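Local coordinates for protein L-talarate/Galactarate Dehydratase (PDB 2PP0) that dehydrates L-talarate and galactarate to 5-keto-4-deoxy-D-glucarate with the help of magnesium, and also epimerises L-talarate to galactarate, at residues 24-29 with 144-149; 66-69 with 73-76; 92-97 with 390-395; 101-106 with 112-117; 138-143 with 306-311. One frame throughout, in Å; residues are numbered along the deposited sequence.

Interaction 1: residues 24-29 with 144-149; sequences TGDRIE and AKRAGL
R146 and D26 are joined by a lone salt bridge that carries the whole contact between 24-29 and the end of helix 127-146. Before it along 144-149 comes K145, which turns to other carboxylates, E74 and D141. R146 follows and reaches across: CG stands anti to the backbone N (chi1 178°), the chain runs straight out of the helix and bends only at chi3, bringing NH2 to D26. R146 NH2 gives its hydrogen to D26 OD2 over 3.0 Å, nearly straight at 164°, on the anti lone pair of that oxygen. The acceptor lies close to the guanidinium plane, so the bond is made at its edge, while the carboxylate plane is turned 80° from it. D26 is gripped at both oxygens: OD1 takes the backbone N of R27 at 2.6 Å, from above the carboxylate plane, and also that of D71, while OD2 bonds S69 OG as well. This web should keep the carboxylate from rotating and probably favours its charged form. A147 then packs on its own counterpart in the second subunit, and G148, with positive phi, closes the helix in a Schellman motif. The bridge thus ties the residues just ahead of strand 28-40 to the C-terminal end of helix 127-146, beside the turn joining strands 57-69 and 74-81, whose F73 meets R146 in a cation-pi contact.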
# COMPACT_ATOMS: atom_id res chain seq x y z
N THR B 24 -19.07 -15.47 3.24
CA THR B 24 -18.21 -16.25 4.13
C THR B 24 -17.26 -15.47 5.04
O THR B 24 -16.75 -16.01 6.02
CB THR B 24 -17.35 -17.26 3.32
OG1 THR B 24 -16.47 -16.54 2.44
CG2 THR B 24 -18.25 -18.16 2.49
N GLY B 25 -17.02 -14.20 4.72
CA GLY B 25 -16.11 -13.40 5.52
C GLY B 25 -16.44 -13.25 7.00
O GLY B 25 -17.60 -13.35 7.40
N ASP B 26 -15.41 -13.00 7.80
CA ASP B 26 -15.55 -12.82 9.24
C ASP B 26 -16.39 -11.56 9.49
O ASP B 26 -16.64 -10.78 8.58
CB ASP B 26 -14.17 -12.68 9.88
CG ASP B 26 -14.18 -12.99 11.37
OD1 ASP B 26 -15.28 -13.16 11.93
OD2 ASP B 26 -13.08 -13.06 11.98
N ARG B 27 -16.80 -11.37 10.74
CA ARG B 27 -17.62 -10.23 11.11
C ARG B 27 -17.28 -9.70 12.50
O ARG B 27 -17.03 -10.48 13.42
CB ARG B 27 -19.10 -10.62 11.08
CG ARG B 27 -19.65 -10.92 9.70
CD ARG B 27 -19.79 -9.65 8.88
NE ARG B 27 -20.50 -9.88 7.62
CZ ARG B 27 -19.96 -10.44 6.55
NH1 ARG B 27 -18.70 -10.84 6.56
NH2 ARG B 27 -20.69 -10.60 5.45
N ILE B 28 -17.26 -8.38 12.65
CA ILE B 28 -16.97 -7.80 13.95
C ILE B 28 -18.23 -7.96 14.81
O ILE B 28 -19.34 -7.72 14.33
CB ILE B 28 -16.61 -6.29 13.83
CG1 ILE B 28 -15.29 -6.12 13.06
CG2 ILE B 28 -16.51 -5.66 15.22
CD1 ILE B 28 -14.92 -4.68 12.73
N GLU B 29 -18.07 -8.38 16.06
CA GLU B 29 -19.23 -8.55 16.92
C GLU B 29 -19.12 -7.85 18.26
O GLU B 29 -20.09 -7.76 19.00
CB GLU B 29 -19.50 -10.05 17.18
CG GLU B 29 -19.69 -10.87 15.91
CD GLU B 29 -20.25 -12.25 16.20
OE1 GLU B 29 -19.85 -12.85 17.22
OE2 GLU B 29 -21.08 -12.74 15.40
N ALA B 144 -2.93 -9.06 10.91
CA ALA B 144 -1.60 -9.65 11.02
C ALA B 144 -1.70 -10.96 11.81
O ALA B 144 -1.15 -11.99 11.40
CB ALA B 144 -0.64 -8.69 11.72
N LYS B 145 -2.41 -10.91 12.93
CA LYS B 145 -2.59 -12.09 13.77
C LYS B 145 -3.31 -13.19 12.98
O LYS B 145 -3.02 -14.37 13.14
CB LYS B 145 -3.39 -11.74 15.03
CG LYS B 145 -2.61 -10.89 16.01
CD LYS B 145 -3.47 -10.42 17.18
CE LYS B 145 -2.63 -9.69 18.22
NZ LYS B 145 -3.48 -9.04 19.27
N ARG B 146 -4.26 -12.79 12.14
CA ARG B 146 -5.00 -13.74 11.33
C ARG B 146 -4.03 -14.46 10.37
O ARG B 146 -4.25 -15.61 10.01
CB ARG B 146 -6.08 -13.02 10.53
CG ARG B 146 -6.89 -13.92 9.61
CD ARG B 146 -7.79 -13.09 8.70
NE ARG B 146 -8.74 -12.29 9.47
CZ ARG B 146 -9.93 -12.74 9.89
NH1 ARG B 146 -10.31 -13.98 9.61
NH2 ARG B 146 -10.72 -11.94 10.60
N ALA B 147 -2.96 -13.78 9.97
CA ALA B 147 -1.97 -14.36 9.07
C ALA B 147 -0.87 -15.07 9.89
O ALA B 147 0.02 -15.71 9.33
CB ALA B 147 -1.34 -13.27 8.20
N GLY B 148 -0.96 -14.94 11.22
CA GLY B 148 0.02 -15.55 12.09
C GLY B 148 1.38 -14.89 11.90
O GLY B 148 2.41 -15.57 11.86
N LEU B 149 1.39 -13.56 11.79
CA LEU B 149 2.63 -12.83 11.57
C LEU B 149 2.73 -11.54 12.35
O LEU B 149 1.72 -10.95 12.72
CB LEU B 149 2.75 -12.41 10.10
CG LEU B 149 2.68 -13.39 8.94
CD1 LEU B 149 2.46 -12.61 7.64
CD2 LEU B 149 3.95 -14.20 8.90

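Interaction 2: residues 66-69 with 73-76; sequences EIRS and FEGV
This is the closing end of a beta hairpin: strands 57-69 and 74-81 run antiparallel at the edge of the four-stranded sheet, and the axes of their short segments 66-69 and 74-76 approach to 4.8 Å. I67 and G75 form a hydrogen-bonded pair, with I67 N to G75 O and G75 N to I67 O both at 2.9 Å; E66 with V76 and R68 with E74 are the non-hydrogen-bonded pairs beside it. Nearer the turn, S69 N bonds F73 O, and S69 OG accepts F73 N at 2.9 Å. The hydroxyl can do so because chi1 of 68° sets it between the backbone N and the carbonyl carbon; it lies in the plane of the F73 ring, at its edge, and also bonds D26. A water donates to both S69 O and F73 O. On the face with E66 and V76, the extended R68 lays its guanidinium over the aliphatic part of E74, E74 CB lying 3.7 Å from R68 NH1. The carboxylate of E74 bends off at chi2 to K145 instead, and that of E66 pairs with R385. I67, on the other face, packs against helix 127-146. This hairpin belongs to the antiparallel sheet, backed by helices, of the N-terminal capping domain characteristic of the enolase superfamily.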
# COMPACT_ATOMS: atom_id res chain seq x y z
N GLU B 66 -10.39 -2.25 21.40
CA GLU B 66 -10.25 -3.70 21.39
C GLU B 66 -11.42 -4.19 20.56
O GLU B 66 -12.56 -3.82 20.80
CB GLU B 66 -10.33 -4.25 22.82
CG GLU B 66 -9.23 -3.74 23.73
CD GLU B 66 -9.44 -4.13 25.18
OE1 GLU B 66 -9.37 -5.34 25.48
OE2 GLU B 66 -9.68 -3.23 26.01
N ILE B 67 -11.12 -5.01 19.55
CA ILE B 67 -12.13 -5.53 18.64
C ILE B 67 -12.06 -7.06 18.59
O ILE B 67 -10.97 -7.63 18.52
CB ILE B 67 -11.91 -4.98 17.20
CG1 ILE B 67 -11.87 -3.45 17.22
CG2 ILE B 67 -13.02 -5.47 16.27
CD1 ILE B 67 -11.57 -2.82 15.85
N ARG B 68 -13.21 -7.71 18.63
CA ARG B 68 -13.28 -9.17 18.56
C ARG B 68 -14.23 -9.58 17.46
O ARG B 68 -15.31 -9.00 17.31
CB ARG B 68 -13.71 -9.76 19.92
CG ARG B 68 -12.57 -9.80 20.91
CD ARG B 68 -13.00 -10.18 22.32
NE ARG B 68 -11.85 -10.12 23.22
CZ ARG B 68 -10.85 -11.01 23.22
NH1 ARG B 68 -10.86 -12.03 22.37
NH2 ARG B 68 -9.82 -10.85 24.04
N SER B 69 -13.82 -10.56 16.66
CA SER B 69 -14.64 -11.02 15.55
C SER B 69 -15.40 -12.32 15.84
O SER B 69 -15.08 -13.06 16.77
CB SER B 69 -13.76 -11.25 14.32
OG SER B 69 -12.89 -12.35 14.53
N PHE B 73 -11.15 -13.95 16.25
CA PHE B 73 -9.96 -13.12 16.16
C PHE B 73 -10.06 -11.92 17.09
O PHE B 73 -11.16 -11.49 17.45
CB PHE B 73 -9.73 -12.69 14.71
CG PHE B 73 -9.34 -13.83 13.80
CD1 PHE B 73 -8.05 -14.34 13.83
CD2 PHE B 73 -10.27 -14.43 12.97
CE1 PHE B 73 -7.69 -15.43 13.04
CE2 PHE B 73 -9.93 -15.53 12.17
CZ PHE B 73 -8.63 -16.02 12.21
N GLU B 74 -8.91 -11.39 17.47
CA GLU B 74 -8.87 -10.26 18.38
C GLU B 74 -7.84 -9.24 17.92
O GLU B 74 -6.80 -9.60 17.36
CB GLU B 74 -8.56 -10.80 19.78
CG GLU B 74 -7.87 -9.87 20.75
CD GLU B 74 -6.39 -9.74 20.48
OE1 GLU B 74 -5.71 -10.78 20.26
OE2 GLU B 74 -5.89 -8.60 20.50
N GLY B 75 -8.14 -7.96 18.13
CA GLY B 75 -7.22 -6.92 17.73
C GLY B 75 -7.20 -5.79 18.74
O GLY B 75 -8.22 -5.50 19.36
N VAL B 76 -6.04 -5.16 18.92
CA VAL B 76 -5.93 -4.06 19.85
C VAL B 76 -5.09 -2.94 19.23
O VAL B 76 -4.13 -3.20 18.50
CB VAL B 76 -5.27 -4.51 21.18
CG1 VAL B 76 -3.84 -4.95 20.93
CG2 VAL B 76 -5.32 -3.39 22.20
O HOH W 1 -13.01 -12.96 19.00

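Interaction 3: residues 92-97 with 390-395; sequences HAKEIA and LTCEFG
A97 and F394 make the central touch: the methyl of A97 sits over one face of the phenyl ring, its CB 4.0 Å from the centroid of F394 and 27° off the ring normal, a CH-pi contact displaced toward CE2. F394 points its ring at the helix because CG is anti to the carbonyl carbon (chi1 -53°). The far end of the ring comes up to the helix backbone, with K94 O 3.3 Å from F394 CZ in an oblique approach. One helical turn before A97, K94 lays its aliphatic stem alongside C392 SG, which is 3.6 Å from K94 CG and 3.8 Å from K94 CD. That lysine is fully extended, so its methylenes lean on the sulfur while the amino group is carried past it. C392 and F394, two apart on the strand, both point toward the helix; T391 faces away, and its OG1 bonds L33 O.

In the next shell, strand 388-395 is held to strand 28-40 by backbone bonds of C392 with L33 and of F394 with V31. L33 in turn touches A93 and A97, and Y90 of the same helix packs on C392. On its inner side the helix rests on A131 and I132 of helix 127-146. The result is helix-on-sheet packing in the capping domain, whose sheet takes its edge strand 388-395 from the C-terminal end of the chain, consistent with the enolase superfamily, where C-terminal residues help build this domain.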
# COMPACT_ATOMS: atom_id res chain seq x y z
N HIS B 92 -15.47 10.94 20.61
CA HIS B 92 -15.87 10.70 19.23
C HIS B 92 -15.80 9.21 18.89
O HIS B 92 -16.67 8.68 18.22
CB HIS B 92 -14.99 11.49 18.26
CG HIS B 92 -15.47 11.46 16.85
ND1 HIS B 92 -16.70 11.98 16.47
CD2 HIS B 92 -14.92 10.94 15.72
CE1 HIS B 92 -16.88 11.78 15.18
NE2 HIS B 92 -15.82 11.15 14.70
N ALA B 93 -14.74 8.55 19.35
CA ALA B 93 -14.58 7.11 19.09
C ALA B 93 -15.82 6.42 19.65
O ALA B 93 -16.41 5.55 19.01
CB ALA B 93 -13.33 6.60 19.79
N LYS B 94 -16.24 6.83 20.84
CA LYS B 94 -17.42 6.25 21.46
C LYS B 94 -18.69 6.50 20.65
O LYS B 94 -19.57 5.65 20.60
CB LYS B 94 -17.58 6.82 22.88
CG LYS B 94 -18.86 6.40 23.59
CD LYS B 94 -18.79 6.80 25.05
CE LYS B 94 -20.12 6.58 25.76
NZ LYS B 94 -20.04 7.10 27.16
N GLU B 95 -18.77 7.66 20.00
CA GLU B 95 -19.97 8.00 19.23
C GLU B 95 -20.06 7.35 17.85
O GLU B 95 -21.14 7.33 17.25
CB GLU B 95 -20.10 9.54 19.12
CG GLU B 95 -21.43 10.02 18.51
CD GLU B 95 -21.63 11.54 18.60
OE1 GLU B 95 -20.65 12.29 18.79
OE2 GLU B 95 -22.79 11.99 18.47
N ILE B 96 -18.96 6.81 17.35
CA ILE B 96 -18.95 6.17 16.03
C ILE B 96 -18.65 4.66 16.04
O ILE B 96 -18.91 3.97 15.05
CB ILE B 96 -17.91 6.82 15.08
CG1 ILE B 96 -16.50 6.65 15.66
CG2 ILE B 96 -18.22 8.30 14.87
CD1 ILE B 96 -15.38 7.14 14.74
N ALA B 97 -18.09 4.16 17.13
CA ALA B 97 -17.71 2.74 17.25
C ALA B 97 -18.77 1.71 16.86
O ALA B 97 -18.45 0.66 16.27
CB ALA B 97 -17.20 2.46 18.65
N LEU B 390 -12.31 5.89 31.85
CA LEU B 390 -13.59 5.73 31.18
C LEU B 390 -13.52 4.55 30.23
O LEU B 390 -12.45 4.24 29.70
CB LEU B 390 -13.94 7.00 30.38
CG LEU B 390 -14.21 8.30 31.13
CD1 LEU B 390 -14.32 9.46 30.15
CD2 LEU B 390 -15.49 8.17 31.94
N THR B 391 -14.64 3.88 30.01
CA THR B 391 -14.69 2.75 29.08
C THR B 391 -16.12 2.53 28.63
O THR B 391 -17.06 2.97 29.30
CB THR B 391 -14.14 1.46 29.74
OG1 THR B 391 -14.07 0.42 28.76
CG2 THR B 391 -15.04 1.01 30.88
N CYS B 392 -16.29 1.88 27.48
CA CYS B 392 -17.61 1.57 26.95
C CYS B 392 -17.50 0.37 26.01
O CYS B 392 -16.43 0.10 25.47
CB CYS B 392 -18.20 2.77 26.20
SG CYS B 392 -17.22 3.39 24.81
N GLU B 393 -18.60 -0.35 25.84
CA GLU B 393 -18.59 -1.52 24.98
C GLU B 393 -19.78 -1.57 24.04
O GLU B 393 -20.84 -1.00 24.32
CB GLU B 393 -18.54 -2.79 25.84
CG GLU B 393 -17.24 -2.94 26.60
CD GLU B 393 -17.24 -4.15 27.52
OE1 GLU B 393 -17.89 -5.15 27.18
OE2 GLU B 393 -16.57 -4.09 28.57
N PHE B 394 -19.59 -2.25 22.91
CA PHE B 394 -20.62 -2.38 21.90
C PHE B 394 -20.67 -3.84 21.45
O PHE B 394 -19.64 -4.51 21.39
CB PHE B 394 -20.28 -1.49 20.70
CG PHE B 394 -20.01 -0.06 21.07
CD1 PHE B 394 -21.03 0.89 21.03
CD2 PHE B 394 -18.75 0.34 21.51
CE1 PHE B 394 -20.80 2.21 21.42
CE2 PHE B 394 -18.50 1.65 21.90
CZ PHE B 394 -19.53 2.59 21.86
N GLY B 395 -21.86 -4.33 21.15
CA GLY B 395 -22.00 -5.71 20.70
C GLY B 395 -21.94 -6.71 21.83
O GLY B 395 -22.28 -6.40 22.98

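Interaction 4: residues 101-106 with 112-117; sequences LGEDPN and YTKLLW
K114 and E103 form a salt bridge, K114 NZ donating to E103 OE2 over 2.8 Å. The two side chains come from opposite directions, the lysine fully extended from its helix and the glutamate folded at chi2 (-66°) so that its carboxylate turns to meet it. The ammonium does not lie in the carboxylate plane but stands above it, 46° out. Its grip is shared, since K114 NZ also bonds the carbonyl O of N99, which helps to fix the amino group between the loop's backbone and E103. Beyond the charged atoms the touch is slight: K114 CD passes 3.7 Å from E103 OE2, and little else is buried between the segments.

What presents E103 is the loop itself. G102, whose backbone conformation would jam a CB against the preceding carbonyl O, turns the chain just before it. G102 and E103 both bond the backbone of I28, anchoring the glutamate to the start of strand 28-40. Past it, D104 OD1 accepts N106 N at 2.9 Å, closing an Asx turn two residues before helix 108-118 begins, while D104 OD2 makes a salt bridge with K153 of the second subunit. The bridge therefore links the loop after helix 86-96 to helix 108-118, whose Y112 leans on I132 of helix 127-146, with P105 covering M142 of that same helix.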
# COMPACT_ATOMS: atom_id res chain seq x y z
N LEU B 101 -19.93 -2.87 14.12
CA LEU B 101 -20.66 -4.13 14.25
C LEU B 101 -21.21 -4.63 12.91
O LEU B 101 -21.85 -3.88 12.17
CB LEU B 101 -21.79 -4.00 15.28
CG LEU B 101 -21.37 -3.55 16.68
CD1 LEU B 101 -22.57 -3.59 17.63
CD2 LEU B 101 -20.26 -4.44 17.21
N GLY B 102 -20.95 -5.89 12.60
CA GLY B 102 -21.42 -6.48 11.36
C GLY B 102 -20.53 -6.24 10.15
O GLY B 102 -20.85 -6.67 9.04
N GLU B 103 -19.41 -5.55 10.35
CA GLU B 103 -18.50 -5.27 9.25
C GLU B 103 -17.42 -6.35 9.10
O GLU B 103 -16.97 -6.93 10.09
CB GLU B 103 -17.82 -3.91 9.46
CG GLU B 103 -18.75 -2.70 9.37
CD GLU B 103 -19.32 -2.50 7.98
OE1 GLU B 103 -18.55 -2.60 7.01
OE2 GLU B 103 -20.53 -2.23 7.85
N ASP B 104 -17.02 -6.61 7.86
CA ASP B 104 -15.96 -7.59 7.60
C ASP B 104 -14.69 -6.85 8.00
O ASP B 104 -14.27 -5.92 7.32
CB ASP B 104 -15.90 -7.95 6.12
CG ASP B 104 -14.83 -8.97 5.81
OD1 ASP B 104 -13.80 -8.98 6.50
OD2 ASP B 104 -15.02 -9.76 4.85
N PRO B 105 -14.04 -7.27 9.10
CA PRO B 105 -12.82 -6.62 9.57
C PRO B 105 -11.65 -6.51 8.60
O PRO B 105 -10.75 -5.69 8.81
CB PRO B 105 -12.47 -7.42 10.82
CG PRO B 105 -12.94 -8.81 10.46
CD PRO B 105 -14.29 -8.52 9.84
N ASN B 106 -11.64 -7.31 7.54
CA ASN B 106 -10.54 -7.24 6.59
C ASN B 106 -10.59 -6.04 5.65
O ASN B 106 -9.55 -5.62 5.14
CB ASN B 106 -10.48 -8.53 5.78
CG ASN B 106 -10.30 -9.74 6.66
OD1 ASN B 106 -11.22 -10.53 6.85
ND2 ASN B 106 -9.11 -9.88 7.24
N TYR B 112 -12.91 2.39 7.32
CA TYR B 112 -12.40 3.74 7.58
C TYR B 112 -13.36 4.74 6.93
O TYR B 112 -13.81 5.69 7.56
CB TYR B 112 -11.00 3.90 6.98
CG TYR B 112 -10.14 4.91 7.69
CD1 TYR B 112 -9.04 4.50 8.43
CD2 TYR B 112 -10.44 6.27 7.64
CE1 TYR B 112 -8.24 5.42 9.10
CE2 TYR B 112 -9.66 7.20 8.30
CZ TYR B 112 -8.57 6.78 9.03
OH TYR B 112 -7.80 7.69 9.71
N THR B 113 -13.66 4.52 5.65
CA THR B 113 -14.56 5.39 4.90
C THR B 113 -15.95 5.48 5.55
O THR B 113 -16.55 6.56 5.60
CB THR B 113 -14.69 4.90 3.45
OG1 THR B 113 -13.43 5.06 2.79
CG2 THR B 113 -15.75 5.70 2.69
N LYS B 114 -16.45 4.36 6.06
CA LYS B 114 -17.76 4.35 6.72
C LYS B 114 -17.70 5.19 7.99
O LYS B 114 -18.66 5.88 8.33
CB LYS B 114 -18.18 2.93 7.09
CG LYS B 114 -19.48 2.86 7.88
CD LYS B 114 -19.85 1.43 8.24
CE LYS B 114 -21.21 1.37 8.94
NZ LYS B 114 -21.54 -0.03 9.34
N LEU B 115 -16.58 5.12 8.70
CA LEU B 115 -16.40 5.88 9.93
C LEU B 115 -16.29 7.38 9.63
O LEU B 115 -16.73 8.21 10.43
CB LEU B 115 -15.16 5.40 10.68
CG LEU B 115 -15.22 3.96 11.20
CD1 LEU B 115 -13.93 3.62 11.91
CD2 LEU B 115 -16.41 3.82 12.15
N LEU B 116 -15.69 7.71 8.49
CA LEU B 116 -15.56 9.11 8.09
C LEU B 116 -16.94 9.67 7.75
O LEU B 116 -17.26 10.80 8.12
CB LEU B 116 -14.63 9.24 6.87
CG LEU B 116 -13.13 9.08 7.16
CD1 LEU B 116 -12.33 9.10 5.86
CD2 LEU B 116 -12.67 10.18 8.09
N TRP B 117 -17.75 8.88 7.04
CA TRP B 117 -19.09 9.33 6.69
C TRP B 117 -19.96 9.45 7.92
O TRP B 117 -20.83 10.32 7.98
CB TRP B 117 -19.77 8.37 5.70
CG TRP B 117 -19.34 8.57 4.28
CD1 TRP B 117 -18.64 7.70 3.50
CD2 TRP B 117 -19.56 9.74 3.48
NE1 TRP B 117 -18.40 8.26 2.26
CE2 TRP B 117 -18.95 9.51 2.23
CE3 TRP B 117 -20.20 10.97 3.71
CZ2 TRP B 117 -18.98 10.46 1.19
CZ3 TRP B 117 -20.23 11.91 2.68
CH2 TRP B 117 -19.61 11.65 1.44

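Interaction 5: residues 138-143 with 306-311; sequences ALWDMK and GGISPF
The indole of W140 meets two neighbouring side chains in two ways, one over its face and one at its edge. I308 lies across the face: CG2 sits 3.6 Å from the centroid of the five-membered ring of W140, only 8° off the normal, a nearly vertical CH-pi contact. I308 CB adds a touch at 3.5 Å to W140 CD1, and the other branch reaches back along the tryptophan stem, I308 CD1 to W140 CB at 3.6 Å. Isoleucine can use both branches because CG2 is anti to its backbone N while CG1 is anti to the carbonyl carbon. S309 comes instead at the rim, in the ring plane: W140 NE1 gives its hydrogen to S309 OG at 3.1 Å with an almost straight angle of 172°. The same hydroxyl bonds D136 OD1, one turn earlier on the helix of W140, so it is tied to that helix twice and its position is well fixed.

I108 of helix 108-118 and L154 and L155 of helix 151-155 also pack on the indole. I308 and S309 open helix 308-320 right after G307, its N-cap, and G306 ends the preceding helix in a Schellman motif with its O bonded to Y112 OH. The contact is an interdomain one: helix 127-146 of the capping domain docks on a helix of the barrel domain, the two-domain design of the enolase superfamily, with I308 about 10 Å (side chain to side chain) from D301.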
# COMPACT_ATOMS: atom_id res chain seq x y z
N ALA B 138 -6.14 -1.38 15.48
CA ALA B 138 -6.61 -2.66 16.00
C ALA B 138 -6.96 -3.60 14.84
O ALA B 138 -6.71 -4.81 14.92
CB ALA B 138 -7.84 -2.46 16.90
N LEU B 139 -7.52 -3.05 13.78
CA LEU B 139 -7.88 -3.86 12.62
C LEU B 139 -6.63 -4.40 11.94
O LEU B 139 -6.63 -5.54 11.46
CB LEU B 139 -8.72 -3.05 11.64
CG LEU B 139 -10.14 -2.72 12.11
CD1 LEU B 139 -10.85 -1.90 11.04
CD2 LEU B 139 -10.91 -4.01 12.40
N TRP B 140 -5.56 -3.61 11.88
CA TRP B 140 -4.31 -4.08 11.29
C TRP B 140 -3.67 -5.15 12.18
O TRP B 140 -3.07 -6.12 11.69
CB TRP B 140 -3.33 -2.93 11.07
CG TRP B 140 -3.55 -2.19 9.79
CD1 TRP B 140 -4.19 -0.99 9.62
CD2 TRP B 140 -3.14 -2.62 8.49
NE1 TRP B 140 -4.20 -0.64 8.29
CE2 TRP B 140 -3.57 -1.63 7.57
CE3 TRP B 140 -2.47 -3.74 8.00
CZ2 TRP B 140 -3.33 -1.73 6.19
CZ3 TRP B 140 -2.23 -3.85 6.63
CH2 TRP B 140 -2.66 -2.85 5.74
N ASP B 141 -3.79 -4.95 13.50
CA ASP B 141 -3.26 -5.89 14.49
C ASP B 141 -3.96 -7.24 14.28
O ASP B 141 -3.32 -8.29 14.26
CB ASP B 141 -3.54 -5.36 15.91
CG ASP B 141 -3.08 -6.32 17.01
OD1 ASP B 141 -1.87 -6.60 17.12
OD2 ASP B 141 -3.96 -6.77 17.78
N MET B 142 -5.28 -7.18 14.10
CA MET B 142 -6.08 -8.38 13.88
C MET B 142 -5.71 -9.09 12.58
O MET B 142 -5.52 -10.31 12.57
CB MET B 142 -7.58 -8.02 13.85
CG MET B 142 -8.51 -9.22 13.58
SD MET B 142 -10.28 -8.85 13.41
CE MET B 142 -10.67 -8.63 15.13
N LYS B 143 -5.60 -8.34 11.49
CA LYS B 143 -5.26 -8.95 10.21
C LYS B 143 -3.91 -9.66 10.24
O LYS B 143 -3.76 -10.74 9.66
CB LYS B 143 -5.28 -7.92 9.07
CG LYS B 143 -4.93 -8.53 7.73
CD LYS B 143 -5.17 -7.60 6.56
CE LYS B 143 -6.65 -7.42 6.28
NZ LYS B 143 -6.86 -6.68 5.01
N GLY B 306 -4.26 9.48 11.89
CA GLY B 306 -5.44 8.69 11.61
C GLY B 306 -5.25 7.18 11.60
O GLY B 306 -6.18 6.46 11.25
N GLY B 307 -4.05 6.71 11.95
CA GLY B 307 -3.80 5.27 11.99
C GLY B 307 -2.74 4.74 11.05
O GLY B 307 -2.00 5.49 10.41
N ILE B 308 -2.66 3.42 10.94
CA ILE B 308 -1.68 2.79 10.05
C ILE B 308 -2.03 3.02 8.58
O ILE B 308 -1.15 3.28 7.77
CB ILE B 308 -1.59 1.25 10.34
CG1 ILE B 308 -0.90 1.03 11.69
CG2 ILE B 308 -0.84 0.54 9.22
CD1 ILE B 308 -1.04 -0.39 12.23
N SER B 309 -3.31 2.95 8.24
CA SER B 309 -3.72 3.14 6.85
C SER B 309 -3.20 4.45 6.24
O SER B 309 -2.57 4.43 5.17
CB SER B 309 -5.25 3.06 6.75
OG SER B 309 -5.70 1.81 7.24
N PRO B 310 -3.46 5.60 6.88
CA PRO B 310 -2.94 6.85 6.30
C PRO B 310 -1.41 6.96 6.44
O PRO B 310 -0.75 7.58 5.61
CB PRO B 310 -3.69 7.94 7.07
CG PRO B 310 -4.02 7.28 8.39
CD PRO B 310 -4.43 5.89 7.96
N PHE B 311 -0.86 6.34 7.48
CA PHE B 311 0.59 6.38 7.69
C PHE B 311 1.27 5.67 6.52
O PHE B 311 2.35 6.08 6.07
CB PHE B 311 0.94 5.69 9.02
CG PHE B 311 2.40 5.79 9.40
CD1 PHE B 311 2.80 6.60 10.46
CD2 PHE B 311 3.37 5.07 8.70
CE1 PHE B 311 4.15 6.69 10.82
CE2 PHE B 311 4.72 5.15 9.06
CZ PHE B 311 5.11 5.95 10.12

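Helix 127-146 is the shared spine, carrying one segment each of interactions 1 and 5, while interactions 1 to 3 all reach the antiparallel sheet of the capping domain. Interactions 1 and 2, their centres 9 Å apart, are joined by D26 OD2 to S69 OG and K145 NZ to E74 OE2, both at 2.7 Å. The 2-5 pair meets through V76 N and D141 OD2, 2.9 Å apart. Interaction 4 links to interaction 5 by Y112 OH to G306 O at 2.6 Å, and to interaction 1 by the backbone of I28. Interactions 1 to 4 lie away from the active site; interaction 5 comes nearest, its I308 side chain about 10 Å from that of D301, thought to raise the basicity of the catalytic histidine.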